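Local coordinates for E3 SUMO-protein ligase SIZ1 (PDB 3I2D) that acts as an E3 ligase that mediates attachment of the ubiquitin-like modifier SUMO (Smt3) to septins and to PCNA, at residues A[70-75]-A[287-292]; A[107-110]-A[116-119]; A[126-129]-A[134-137]; A[223-228]-A[306-311]; A[231-236]-A[325-330]. All coordinates share one frame; numbering follows the deposited sequence.

Interaction 1: A[70-75]-A[287-292]; sequences ESPFYK and PTWQCP. With ZN (zinc ion), chain B.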
# COMPACT_ATOMS: atom_id res chain seq x y z
N GLU A 70 5.19 -0.52 5.96
CA GLU A 70 4.27 -1.44 5.32
C GLU A 70 3.34 -0.83 4.28
O GLU A 70 3.19 0.38 4.17
CB GLU A 70 3.44 -2.16 6.37
CG GLU A 70 4.23 -3.04 7.32
CD GLU A 70 3.59 -3.10 8.68
OE1 GLU A 70 2.38 -3.40 8.74
OE2 GLU A 70 4.28 -2.84 9.69
N SER A 71 2.75 -1.73 3.51
CA SER A 71 1.78 -1.39 2.49
C SER A 71 0.74 -2.48 2.63
O SER A 71 1.07 -3.65 2.85
CB SER A 71 2.40 -1.48 1.11
OG SER A 71 1.40 -1.27 0.12
N PRO A 72 -0.54 -2.11 2.54
CA PRO A 72 -1.57 -3.15 2.67
C PRO A 72 -1.64 -4.03 1.42
O PRO A 72 -2.43 -4.97 1.39
CB PRO A 72 -2.84 -2.33 2.89
CG PRO A 72 -2.57 -1.10 2.08
CD PRO A 72 -1.14 -0.77 2.44
N PHE A 73 -0.81 -3.73 0.42
CA PHE A 73 -0.82 -4.50 -0.84
C PHE A 73 0.11 -5.71 -0.90
O PHE A 73 0.08 -6.47 -1.86
CB PHE A 73 -0.57 -3.58 -2.04
CG PHE A 73 -1.70 -2.65 -2.30
CD1 PHE A 73 -1.57 -1.28 -2.04
CD2 PHE A 73 -2.92 -3.14 -2.73
CE1 PHE A 73 -2.64 -0.43 -2.21
CE2 PHE A 73 -4.01 -2.29 -2.90
CZ PHE A 73 -3.87 -0.93 -2.64
N TYR A 74 0.94 -5.88 0.11
CA TYR A 74 1.79 -7.04 0.17
C TYR A 74 2.13 -7.29 1.63
O TYR A 74 2.16 -6.36 2.44
CB TYR A 74 3.03 -6.88 -0.72
CG TYR A 74 3.93 -5.71 -0.41
CD1 TYR A 74 4.68 -5.67 0.77
CD2 TYR A 74 4.09 -4.67 -1.33
CE1 TYR A 74 5.57 -4.63 1.03
CE2 TYR A 74 4.97 -3.63 -1.08
CZ TYR A 74 5.71 -3.61 0.10
OH TYR A 74 6.56 -2.57 0.37
N LYS A 75 2.34 -8.54 1.98
CA LYS A 75 2.63 -8.89 3.36
C LYS A 75 3.90 -9.73 3.42
O LYS A 75 3.99 -10.77 2.76
CB LYS A 75 1.44 -9.68 3.92
CG LYS A 75 1.34 -9.75 5.44
CD LYS A 75 -0.00 -10.34 5.86
CE LYS A 75 -1.16 -9.53 5.26
NZ LYS A 75 -2.53 -9.98 5.67
N PRO A 287 0.21 5.28 -4.53
CA PRO A 287 0.02 5.32 -3.07
C PRO A 287 0.16 6.68 -2.40
O PRO A 287 1.25 7.07 -2.00
CB PRO A 287 1.06 4.32 -2.57
CG PRO A 287 2.17 4.52 -3.54
CD PRO A 287 1.45 4.57 -4.87
N THR A 288 -0.96 7.37 -2.28
CA THR A 288 -1.02 8.67 -1.65
C THR A 288 -1.75 8.55 -0.32
O THR A 288 -1.43 9.24 0.63
CB THR A 288 -1.80 9.65 -2.52
OG1 THR A 288 -3.16 9.20 -2.63
CG2 THR A 288 -1.18 9.73 -3.89
N TRP A 289 -2.71 7.64 -0.27
CA TRP A 289 -3.53 7.41 0.92
C TRP A 289 -4.05 8.73 1.45
O TRP A 289 -3.75 9.14 2.58
CB TRP A 289 -2.75 6.64 2.00
CG TRP A 289 -2.42 5.22 1.58
CD1 TRP A 289 -1.24 4.76 1.09
CD2 TRP A 289 -3.34 4.13 1.48
NE1 TRP A 289 -1.36 3.45 0.68
CE2 TRP A 289 -2.64 3.04 0.91
CE3 TRP A 289 -4.69 3.96 1.81
CZ2 TRP A 289 -3.25 1.80 0.67
CZ3 TRP A 289 -5.30 2.73 1.57
CH2 TRP A 289 -4.57 1.66 1.00
N GLN A 290 -4.81 9.40 0.57
CA GLN A 290 -5.45 10.68 0.81
C GLN A 290 -6.83 10.64 0.20
O GLN A 290 -7.02 10.16 -0.91
CB GLN A 290 -4.70 11.81 0.14
CG GLN A 290 -3.51 12.29 0.89
CD GLN A 290 -2.95 13.55 0.29
OE1 GLN A 290 -2.21 14.29 0.94
NE2 GLN A 290 -3.30 13.82 -0.97
N CYS A 291 -7.80 11.17 0.92
CA CYS A 291 -9.16 11.18 0.42
C CYS A 291 -9.22 12.00 -0.86
O CYS A 291 -8.67 13.10 -0.92
CB CYS A 291 -10.09 11.76 1.49
SG CYS A 291 -11.82 11.87 1.01
N PRO A 292 -9.88 11.48 -1.92
CA PRO A 292 -10.03 12.14 -3.22
C PRO A 292 -10.91 13.38 -3.13
O PRO A 292 -10.84 14.27 -3.99
CB PRO A 292 -10.69 11.08 -4.09
CG PRO A 292 -10.33 9.78 -3.42
CD PRO A 292 -10.44 10.12 -1.97
ZN ZN B . -12.66 12.83 2.95
O HOH W 1 0.51 1.22 -0.35

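Interaction 2: A[107-110]-A[116-119]; sequences YNLL and KHRL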
# COMPACT_ATOMS: atom_id res chain seq x y z
N TYR A 107 10.23 -22.54 -2.50
CA TYR A 107 9.98 -22.65 -3.94
C TYR A 107 8.52 -22.83 -4.31
O TYR A 107 8.12 -22.54 -5.43
CB TYR A 107 10.77 -23.80 -4.56
CG TYR A 107 10.68 -23.79 -6.07
CD1 TYR A 107 11.50 -22.96 -6.83
CD2 TYR A 107 9.69 -24.52 -6.73
CE1 TYR A 107 11.32 -22.83 -8.21
CE2 TYR A 107 9.51 -24.40 -8.11
CZ TYR A 107 10.33 -23.55 -8.84
OH TYR A 107 10.12 -23.39 -10.20
N ASN A 108 7.72 -23.31 -3.36
CA ASN A 108 6.31 -23.55 -3.61
C ASN A 108 5.49 -22.29 -3.87
O ASN A 108 5.04 -22.03 -5.00
CB ASN A 108 5.72 -24.30 -2.41
CG ASN A 108 6.51 -25.55 -2.06
OD1 ASN A 108 6.27 -26.18 -1.03
ND2 ASN A 108 7.46 -25.91 -2.92
N LEU A 109 5.28 -21.52 -2.81
CA LEU A 109 4.50 -20.30 -2.89
C LEU A 109 4.76 -19.53 -4.19
O LEU A 109 3.84 -18.98 -4.79
CB LEU A 109 4.85 -19.40 -1.70
CG LEU A 109 5.06 -20.08 -0.34
CD1 LEU A 109 5.08 -19.02 0.78
CD2 LEU A 109 3.95 -21.09 -0.09
N LEU A 110 6.01 -19.52 -4.62
CA LEU A 110 6.41 -18.79 -5.82
C LEU A 110 6.13 -19.50 -7.15
O LEU A 110 5.85 -18.85 -8.16
CB LEU A 110 7.91 -18.46 -5.73
CG LEU A 110 8.39 -17.99 -4.35
CD1 LEU A 110 9.87 -17.68 -4.39
CD2 LEU A 110 7.61 -16.78 -3.91
N LYS A 116 -0.17 -16.10 -5.39
CA LYS A 116 -0.14 -14.73 -4.95
C LYS A 116 1.12 -14.47 -4.13
O LYS A 116 1.12 -13.64 -3.22
CB LYS A 116 -1.38 -14.42 -4.11
CG LYS A 116 -2.68 -14.40 -4.89
CD LYS A 116 -3.81 -13.79 -4.06
CE LYS A 116 -5.10 -13.72 -4.86
NZ LYS A 116 -4.91 -12.99 -6.15
N HIS A 117 2.20 -15.17 -4.44
CA HIS A 117 3.44 -14.98 -3.69
C HIS A 117 4.57 -14.54 -4.58
O HIS A 117 4.66 -14.94 -5.73
CB HIS A 117 3.82 -16.26 -2.97
CG HIS A 117 2.88 -16.61 -1.86
ND1 HIS A 117 1.60 -17.06 -2.08
CD2 HIS A 117 3.01 -16.49 -0.51
CE1 HIS A 117 0.98 -17.20 -0.92
NE2 HIS A 117 1.81 -16.86 0.04
N ARG A 118 5.46 -13.72 -4.03
CA ARG A 118 6.57 -13.22 -4.83
C ARG A 118 7.80 -12.96 -3.98
O ARG A 118 7.69 -12.70 -2.78
CB ARG A 118 6.16 -11.94 -5.55
CG ARG A 118 4.78 -12.03 -6.17
CD ARG A 118 4.82 -11.70 -7.64
NE ARG A 118 5.80 -12.52 -8.34
CZ ARG A 118 6.15 -12.32 -9.61
NH1 ARG A 118 5.60 -11.33 -10.30
NH2 ARG A 118 7.06 -13.10 -10.17
N LEU A 119 8.98 -13.03 -4.60
CA LEU A 119 10.23 -12.80 -3.89
C LEU A 119 10.68 -11.34 -4.10
O LEU A 119 11.12 -10.97 -5.18
CB LEU A 119 11.30 -13.74 -4.41
CG LEU A 119 12.46 -14.14 -3.51
CD1 LEU A 119 13.70 -14.14 -4.37
CD2 LEU A 119 12.61 -13.19 -2.32

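Interaction 3: A[126-129]-A[134-137]; sequences INPL and NEPI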
# COMPACT_ATOMS: atom_id res chain seq x y z
N ILE A 126 21.23 2.00 6.82
CA ILE A 126 21.56 1.56 8.16
C ILE A 126 21.31 2.73 9.13
O ILE A 126 20.91 2.53 10.27
CB ILE A 126 23.03 1.11 8.23
CG1 ILE A 126 23.15 -0.34 7.75
CG2 ILE A 126 23.53 1.16 9.66
CD1 ILE A 126 22.63 -0.58 6.35
N ASN A 127 21.51 3.95 8.65
CA ASN A 127 21.28 5.13 9.47
C ASN A 127 20.36 6.06 8.71
O ASN A 127 20.81 7.04 8.12
CB ASN A 127 22.61 5.84 9.77
CG ASN A 127 23.38 5.17 10.90
OD1 ASN A 127 23.04 5.34 12.07
ND2 ASN A 127 24.41 4.39 10.55
N PRO A 128 19.06 5.76 8.69
CA PRO A 128 18.08 6.59 7.99
C PRO A 128 17.77 7.90 8.70
O PRO A 128 18.04 8.07 9.89
CB PRO A 128 16.85 5.70 7.90
CG PRO A 128 16.95 4.90 9.16
CD PRO A 128 18.42 4.53 9.21
N LEU A 129 17.20 8.84 7.94
CA LEU A 129 16.81 10.12 8.50
C LEU A 129 15.85 9.80 9.63
O LEU A 129 16.07 10.21 10.78
CB LEU A 129 16.11 10.98 7.44
CG LEU A 129 16.96 11.88 6.53
CD1 LEU A 129 18.02 11.07 5.78
CD2 LEU A 129 16.02 12.58 5.56
N ASN A 134 10.64 2.11 11.18
CA ASN A 134 9.68 2.47 10.14
C ASN A 134 10.46 2.84 8.88
O ASN A 134 10.20 3.85 8.22
CB ASN A 134 8.82 3.65 10.60
CG ASN A 134 7.52 3.75 9.84
OD1 ASN A 134 6.96 4.83 9.69
ND2 ASN A 134 7.02 2.61 9.35
N GLU A 135 11.44 2.00 8.56
CA GLU A 135 12.35 2.17 7.43
C GLU A 135 11.70 2.47 6.07
O GLU A 135 10.73 1.83 5.67
CB GLU A 135 13.20 0.91 7.31
CG GLU A 135 14.39 1.03 6.38
CD GLU A 135 15.65 1.51 7.10
OE1 GLU A 135 15.54 2.33 8.02
OE2 GLU A 135 16.75 1.07 6.72
N PRO A 136 12.22 3.47 5.34
CA PRO A 136 11.64 3.77 4.03
C PRO A 136 12.36 2.84 3.08
O PRO A 136 13.54 2.53 3.30
CB PRO A 136 12.04 5.22 3.76
CG PRO A 136 12.57 5.73 5.11
CD PRO A 136 13.18 4.52 5.74
N ILE A 137 11.70 2.38 2.03
CA ILE A 137 12.40 1.52 1.10
C ILE A 137 13.28 2.42 0.25
O ILE A 137 12.78 3.27 -0.48
CB ILE A 137 11.44 0.76 0.20
CG1 ILE A 137 10.68 -0.27 1.04
CG2 ILE A 137 12.20 0.11 -0.94
CD1 ILE A 137 9.50 -0.90 0.31

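Interaction 4: A[223-228]-A[306-311]; sequences QATLLY and SEFVDD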
# COMPACT_ATOMS: atom_id res chain seq x y z
N GLN A 223 -28.08 7.27 10.59
CA GLN A 223 -28.27 8.28 11.62
C GLN A 223 -27.14 9.30 11.59
O GLN A 223 -27.39 10.50 11.65
CB GLN A 223 -28.37 7.65 13.01
CG GLN A 223 -29.74 7.06 13.35
CD GLN A 223 -30.15 5.91 12.43
OE1 GLN A 223 -29.34 5.05 12.08
NE2 GLN A 223 -31.42 5.89 12.05
N ALA A 224 -25.90 8.82 11.48
CA ALA A 224 -24.72 9.70 11.44
C ALA A 224 -24.81 10.67 10.26
O ALA A 224 -24.69 11.89 10.43
CB ALA A 224 -23.43 8.86 11.33
N THR A 225 -25.02 10.13 9.07
CA THR A 225 -25.12 10.95 7.89
C THR A 225 -26.22 12.00 8.02
O THR A 225 -26.06 13.14 7.56
CB THR A 225 -25.37 10.09 6.64
OG1 THR A 225 -24.25 9.23 6.42
CG2 THR A 225 -25.59 10.96 5.41
N LEU A 226 -27.33 11.61 8.64
CA LEU A 226 -28.47 12.51 8.82
C LEU A 226 -28.14 13.66 9.74
O LEU A 226 -28.53 14.80 9.49
CB LEU A 226 -29.68 11.75 9.35
CG LEU A 226 -30.46 11.04 8.25
CD1 LEU A 226 -31.71 10.40 8.81
CD2 LEU A 226 -30.82 12.06 7.17
N LEU A 227 -27.42 13.35 10.82
CA LEU A 227 -27.01 14.36 11.78
C LEU A 227 -26.07 15.34 11.10
O LEU A 227 -26.17 16.55 11.32
CB LEU A 227 -26.31 13.71 12.96
CG LEU A 227 -27.23 13.09 14.00
CD1 LEU A 227 -26.40 12.65 15.18
CD2 LEU A 227 -28.28 14.11 14.42
N TYR A 228 -25.15 14.82 10.29
CA TYR A 228 -24.22 15.68 9.56
C TYR A 228 -25.02 16.52 8.55
O TYR A 228 -24.86 17.74 8.48
CB TYR A 228 -23.18 14.86 8.80
CG TYR A 228 -22.11 15.71 8.16
CD1 TYR A 228 -20.96 16.07 8.87
CD2 TYR A 228 -22.28 16.22 6.87
CE1 TYR A 228 -20.01 16.92 8.32
CE2 TYR A 228 -21.34 17.08 6.31
CZ TYR A 228 -20.21 17.43 7.04
OH TYR A 228 -19.28 18.29 6.50
N SER A 306 -20.68 3.79 3.27
CA SER A 306 -21.68 4.72 3.78
C SER A 306 -23.05 4.10 3.51
O SER A 306 -23.47 3.99 2.36
CB SER A 306 -21.60 6.06 3.07
OG SER A 306 -22.85 6.73 3.10
N GLU A 307 -23.73 3.70 4.57
CA GLU A 307 -25.03 3.08 4.44
C GLU A 307 -26.03 4.03 3.80
O GLU A 307 -26.86 3.61 2.98
CB GLU A 307 -25.53 2.64 5.81
CG GLU A 307 -26.73 1.72 5.74
CD GLU A 307 -27.21 1.29 7.10
OE1 GLU A 307 -27.79 2.15 7.81
OE2 GLU A 307 -27.01 0.11 7.46
N PHE A 308 -25.95 5.31 4.16
CA PHE A 308 -26.87 6.27 3.59
C PHE A 308 -26.77 6.27 2.07
O PHE A 308 -27.77 6.03 1.39
CB PHE A 308 -26.59 7.69 4.08
CG PHE A 308 -27.61 8.69 3.60
CD1 PHE A 308 -28.90 8.69 4.12
CD2 PHE A 308 -27.31 9.56 2.56
CE1 PHE A 308 -29.88 9.55 3.62
CE2 PHE A 308 -28.29 10.42 2.05
CZ PHE A 308 -29.58 10.42 2.58
N VAL A 309 -25.57 6.53 1.56
CA VAL A 309 -25.31 6.58 0.13
C VAL A 309 -25.53 5.23 -0.55
O VAL A 309 -26.01 5.17 -1.69
CB VAL A 309 -23.88 7.09 -0.17
CG1 VAL A 309 -23.65 7.14 -1.67
CG2 VAL A 309 -23.68 8.47 0.41
N ASP A 310 -25.17 4.15 0.14
CA ASP A 310 -25.36 2.82 -0.41
C ASP A 310 -26.85 2.62 -0.67
O ASP A 310 -27.24 2.11 -1.72
CB ASP A 310 -24.86 1.77 0.57
CG ASP A 310 -24.53 0.45 -0.11
OD1 ASP A 310 -24.24 -0.53 0.61
OD2 ASP A 310 -24.54 0.41 -1.36
N ASP A 311 -27.68 3.02 0.29
CA ASP A 311 -29.14 2.89 0.15
C ASP A 311 -29.65 3.59 -1.11
O ASP A 311 -30.31 2.97 -1.94
CB ASP A 311 -29.84 3.48 1.38
CG ASP A 311 -29.92 2.50 2.54
OD1 ASP A 311 -29.29 1.42 2.44
OD2 ASP A 311 -30.61 2.82 3.55
O HOH W 2 -24.31 6.45 5.77

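Interaction 5: A[231-236]-A[325-330]; sequences KTLRED and LTSDGK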
# COMPACT_ATOMS: atom_id res chain seq x y z
N LYS A 231 -26.45 19.33 10.37
CA LYS A 231 -25.43 20.28 10.83
C LYS A 231 -25.02 21.10 9.62
O LYS A 231 -24.82 22.31 9.70
CB LYS A 231 -24.21 19.54 11.39
CG LYS A 231 -23.04 20.43 11.78
CD LYS A 231 -21.88 19.62 12.37
CE LYS A 231 -22.30 18.88 13.66
NZ LYS A 231 -21.23 18.01 14.26
N THR A 232 -24.89 20.44 8.48
CA THR A 232 -24.52 21.10 7.24
C THR A 232 -25.59 22.14 6.86
O THR A 232 -25.34 23.34 6.90
CB THR A 232 -24.36 20.07 6.11
OG1 THR A 232 -23.19 19.28 6.37
CG2 THR A 232 -24.22 20.74 4.76
N LEU A 233 -26.78 21.65 6.50
CA LEU A 233 -27.88 22.52 6.08
C LEU A 233 -28.20 23.69 6.99
O LEU A 233 -28.98 24.56 6.61
CB LEU A 233 -29.15 21.69 5.86
CG LEU A 233 -29.17 20.83 4.60
CD1 LEU A 233 -30.51 20.13 4.47
CD2 LEU A 233 -28.91 21.70 3.37
N ARG A 234 -27.63 23.72 8.19
CA ARG A 234 -27.89 24.83 9.11
C ARG A 234 -27.17 26.11 8.67
O ARG A 234 -27.81 27.14 8.48
CB ARG A 234 -27.51 24.46 10.54
CG ARG A 234 -28.57 23.62 11.26
CD ARG A 234 -28.48 23.79 12.77
NE ARG A 234 -27.20 23.35 13.32
CZ ARG A 234 -26.91 22.10 13.65
NH1 ARG A 234 -27.82 21.14 13.49
NH2 ARG A 234 -25.71 21.80 14.13
N GLU A 235 -25.85 26.04 8.52
CA GLU A 235 -25.09 27.21 8.09
C GLU A 235 -25.51 27.61 6.68
O GLU A 235 -25.07 27.01 5.70
CB GLU A 235 -23.58 26.92 8.11
CG GLU A 235 -22.96 26.93 9.49
CD GLU A 235 -23.20 25.64 10.25
OE1 GLU A 235 -22.45 24.67 10.02
OE2 GLU A 235 -24.15 25.59 11.06
N ASP A 236 -26.37 28.62 6.60
CA ASP A 236 -26.87 29.11 5.31
C ASP A 236 -26.65 30.62 5.15
O ASP A 236 -25.78 31.20 5.81
CB ASP A 236 -28.36 28.79 5.18
CG ASP A 236 -28.64 27.72 4.12
OD1 ASP A 236 -28.17 26.57 4.28
OD2 ASP A 236 -29.33 28.05 3.13
N LEU A 325 -31.14 16.22 -1.70
CA LEU A 325 -31.38 15.87 -0.32
C LEU A 325 -32.02 17.02 0.44
O LEU A 325 -31.68 18.18 0.23
CB LEU A 325 -30.06 15.50 0.36
CG LEU A 325 -29.26 14.34 -0.23
CD1 LEU A 325 -27.96 14.17 0.54
CD2 LEU A 325 -30.09 13.06 -0.18
N THR A 326 -32.96 16.68 1.32
CA THR A 326 -33.64 17.67 2.15
C THR A 326 -33.29 17.44 3.62
O THR A 326 -33.00 16.32 4.05
CB THR A 326 -35.18 17.63 1.96
OG1 THR A 326 -35.69 16.31 2.21
CG2 THR A 326 -35.55 18.05 0.55
N SER A 327 -33.32 18.53 4.38
CA SER A 327 -33.02 18.52 5.80
C SER A 327 -33.63 17.28 6.43
O SER A 327 -33.12 16.73 7.40
CB SER A 327 -33.59 19.77 6.45
OG SER A 327 -33.42 20.88 5.59
N ASP A 328 -34.75 16.86 5.85
CA ASP A 328 -35.48 15.69 6.31
C ASP A 328 -34.51 14.52 6.33
O ASP A 328 -34.23 13.94 7.37
CB ASP A 328 -36.63 15.37 5.33
CG ASP A 328 -37.68 14.44 5.93
OD1 ASP A 328 -38.62 14.94 6.60
OD2 ASP A 328 -37.56 13.21 5.74
N GLY A 329 -33.96 14.20 5.16
CA GLY A 329 -33.04 13.09 5.03
C GLY A 329 -33.49 12.30 3.82
O GLY A 329 -32.74 11.50 3.27
N LYS A 330 -34.73 12.54 3.41
CA LYS A 330 -35.29 11.88 2.24
C LYS A 330 -34.56 12.42 1.01
O LYS A 330 -33.87 13.45 1.09
CB LYS A 330 -36.79 12.19 2.11
CG LYS A 330 -37.74 11.08 2.56
CD LYS A 330 -37.82 10.93 4.07
CE LYS A 330 -38.80 9.83 4.45
NZ LYS A 330 -38.92 9.62 5.92

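Interaction 1: A[70-75]-A[287-292]
Trp-289 reaches from the SP-RING zinc finger to the PINIT domain and meets Pro-72 and Phe-73 with the six-membered half of its indole. The apolar part rests on Trp-289 CZ2, which lies 3.3 Å from Pro-72 CG and 3.7 Å from Phe-73 CE1. Pro-72 and Trp-289 approach from opposite directions, whereas the phenyl and indole rings are inclined to one another without a regular stack. A chi1 of -67°, with CG beside the backbone N, extends the indole of Trp-289 toward the turn formed by Ser-71 to Tyr-74. Helix 207-215 also packs on Pro-72 and Phe-73, through Leu-210.

The polar part passes through one water. Lying in the indole plane at its edge, the water accepts from Trp-289 NE1 at 3.1 Å and stands 2.7 Å from Ser-71 OG. Ser-71 OG also takes a weak bond from Phe-73 N across the turn.

Two residues beyond Trp-289, Cys-291 SG binds the zinc ion at 2.3 Å, together with Cys-268, His-270 and Cys-294. The contact therefore joins two domains mainly by apolar packing, with the indole N-H satisfied by water rather than by protein, and its loop is tied directly to the metal site.

Interaction 2: A[107-110]-A[116-119]
With chi1 of -68°, the CG of His-117 lies anti to its carbonyl carbon, and a chi2 of 72° turns the imidazole so that Leu-109 comes over one of its faces. Leu-109 has its CG on the corresponding side of its own backbone, beside the N, which carries the isobutyl branch along the ring. The two side chains cross at a slant: Leu-109 CB is 3.4 Å from His-117 CG, and Leu-109 CD1 is 3.5 Å from His-117 CD2. The backbone of the helix takes part as well, since Leu-109 O lies 3.3 Å from His-117 CB.

Leu-110 works further along the strand. Its CD2 lies against the backbone, 3.7 Å from Arg-118 N, while its CD1 is 4.2 Å from Leu-119 CB. The polar ends point elsewhere: His-117 NE2 has a weak hydrogen bond with Gln-77 of strand 74-90, and Arg-118 forms a salt bridge with Asp-170. An alanine in place of His-117 is likely to leave Leu-109 without the flat surface it lies over and Gln-77 without its imidazole partner.

Helix 104-111 is thus laid against the start of strand 117-125 in the PINIT domain, with Ile-201 of strand 195-204 touching Leu-109 and Leu-110. No hydrogen bond links the two segments, so the join between them depends on aliphatic groups meeting an aromatic face and the strand backbone, while His-117 NE2 turns to its weak bond with strand 74-90, an outer strand of the same sheet.

Interaction 3: A[126-129]-A[134-137]
Glu-135 OE1 lies against the Pro-128 ring. The nearest ring atom is Pro-128 CG, at 3.1 Å from Glu-135 OE1; Pro-128 CB follows at 3.6 Å and Pro-128 CD at 3.8 Å. The side chains cross at about a right angle, and OE1 alone comes up to the CG end of the ring, with Glu-135 CD 4.2 Å from Pro-128 CG. That placement comes from a bend in the chain: CG is anti to the backbone N (chi1 -167°), and chi2 of 90° then swings the carboxylate round toward Pro-128. A looser apolar touch runs beside it, from Pro-128 CB to Pro-136 CD at 4.4 Å.

Both segments belong to the long loop between strands 117-125 and 143-147 of the PINIT domain, and the contact brings two parts of that loop together. Ile-66 and Phe-68 pack on Glu-135 as well, and the backbone of Glu-135 is hydrogen-bonded to that of Lys-69.

No hydrogen bond crosses between the segments. An acidic oxygen set against proline C-H groups is at most a weak electrostatic attraction, which suggests that shape and the backbone pairing with Lys-69 hold this part of the loop more than the carboxylate does.

Interaction 4: A[223-228]-A[306-311]
The Phe-308 ring is met obliquely by two side chains of helix 222-234. Thr-225 CG2 lies 3.5 Å from Phe-308 CG and 3.6 Å from Phe-308 CD2, at the root of the ring, while Leu-226 CD2 approaches farther out, 4.4 Å from Phe-308 CE1. Thr-225 and Phe-308 cross at about a right angle. Because Thr-225 has CG2 anti to its backbone N and OG1 beside it (chi1 -64°), the methyl is directed at the aromatic carbons and the hydroxyl at a bridging water.

That water joins the two helices. It lies 2.9 Å from Thr-225 OG1 and 3.1 Å from Ser-306 OG, and it accepts a hydrogen bond from Phe-308 N at 2.6 Å. Ser-306 is the N-cap of helix 307-313: its OG takes the amide of Val-309 at 3.1 Å, with an N-H...O angle of 163°. The water and the serine oxygen thus each accept from an amide of the first turn, which has no preceding turn to offer it a carbonyl.

Helix 222-234 is by this means set against a helix that begins within the SP-RING region, and Lys-222 of the same helix adds contacts to Glu-307 and Phe-308. The chemistry is divided in two: an apolar half where methyl groups meet the phenyl ring, and a polar half where a helix start is completed by a serine and a water that also reaches the threonine of the neighbouring helix.

Interaction 5: A[231-236]-A[325-330]
The CD1 methyl of Leu-233 lies over Ser-327, 3.2 Å from Ser-327 OG and equally far from Ser-327 N, with Ser-327 CB at 3.7 Å from the same methyl. The next nearest group is the carbonyl carbon of the preceding residue, Thr-326 C, 4.0 Å from Leu-233 CD1. One branch of the leucine thus does all the close touching, over the backbone of the hairpin turn. The extended side chain puts it there: chi1 of -74° sets CG beside the backbone N, and chi2 of -177° carries CD1 straight on from the helix.

Leu-233 stands near the end of helix 222-234, and Thr-244 and Thr-246 also lie against its side chain. Ser-327 O has a weak hydrogen bond with Lys-230 of the same helix. The turn belongs to a beta-hairpin of strands 322-326 and 331-333, crossed by a weak backbone bond from Thr-326 N to Lys-330 O at 3.4 Å. Within it Gly-329 takes a positive phi of 133°, at which a beta carbon would press on the carbonyl oxygen of Asp-328.

Here the hairpin meets the C-terminal part of helix 222-234 near the protein surface. Between the two segments there is no hydrogen bond; the methyl adds van der Waals packing without direction, and a weak polar link from this helix comes from Lys-230.

Interactions 2 and 3 lie in the PINIT domain, interactions 4 and 5 on the SP-RING side of the molecule, and interaction 1 joins the PINIT domain to the SP-RING. Interactions 1 and 3 touch where Tyr-74 OH is 3.4 Å from Ile-137 CD1; interactions 1 and 2, with centres 22 Å apart, reach the same sheet without meeting. Interactions 4 and 5, centres 12 Å apart, share helix 222-234 and pack together, Leu-226 CD2 coming 3.3 Å from Gly-329 CA and Phe-308 CZ 3.9 Å from Leu-325 CD2. Interaction 1 supplies a zinc ligand, whereas Ser-306 of interaction 4 has its side chain about 11 Å from the metal.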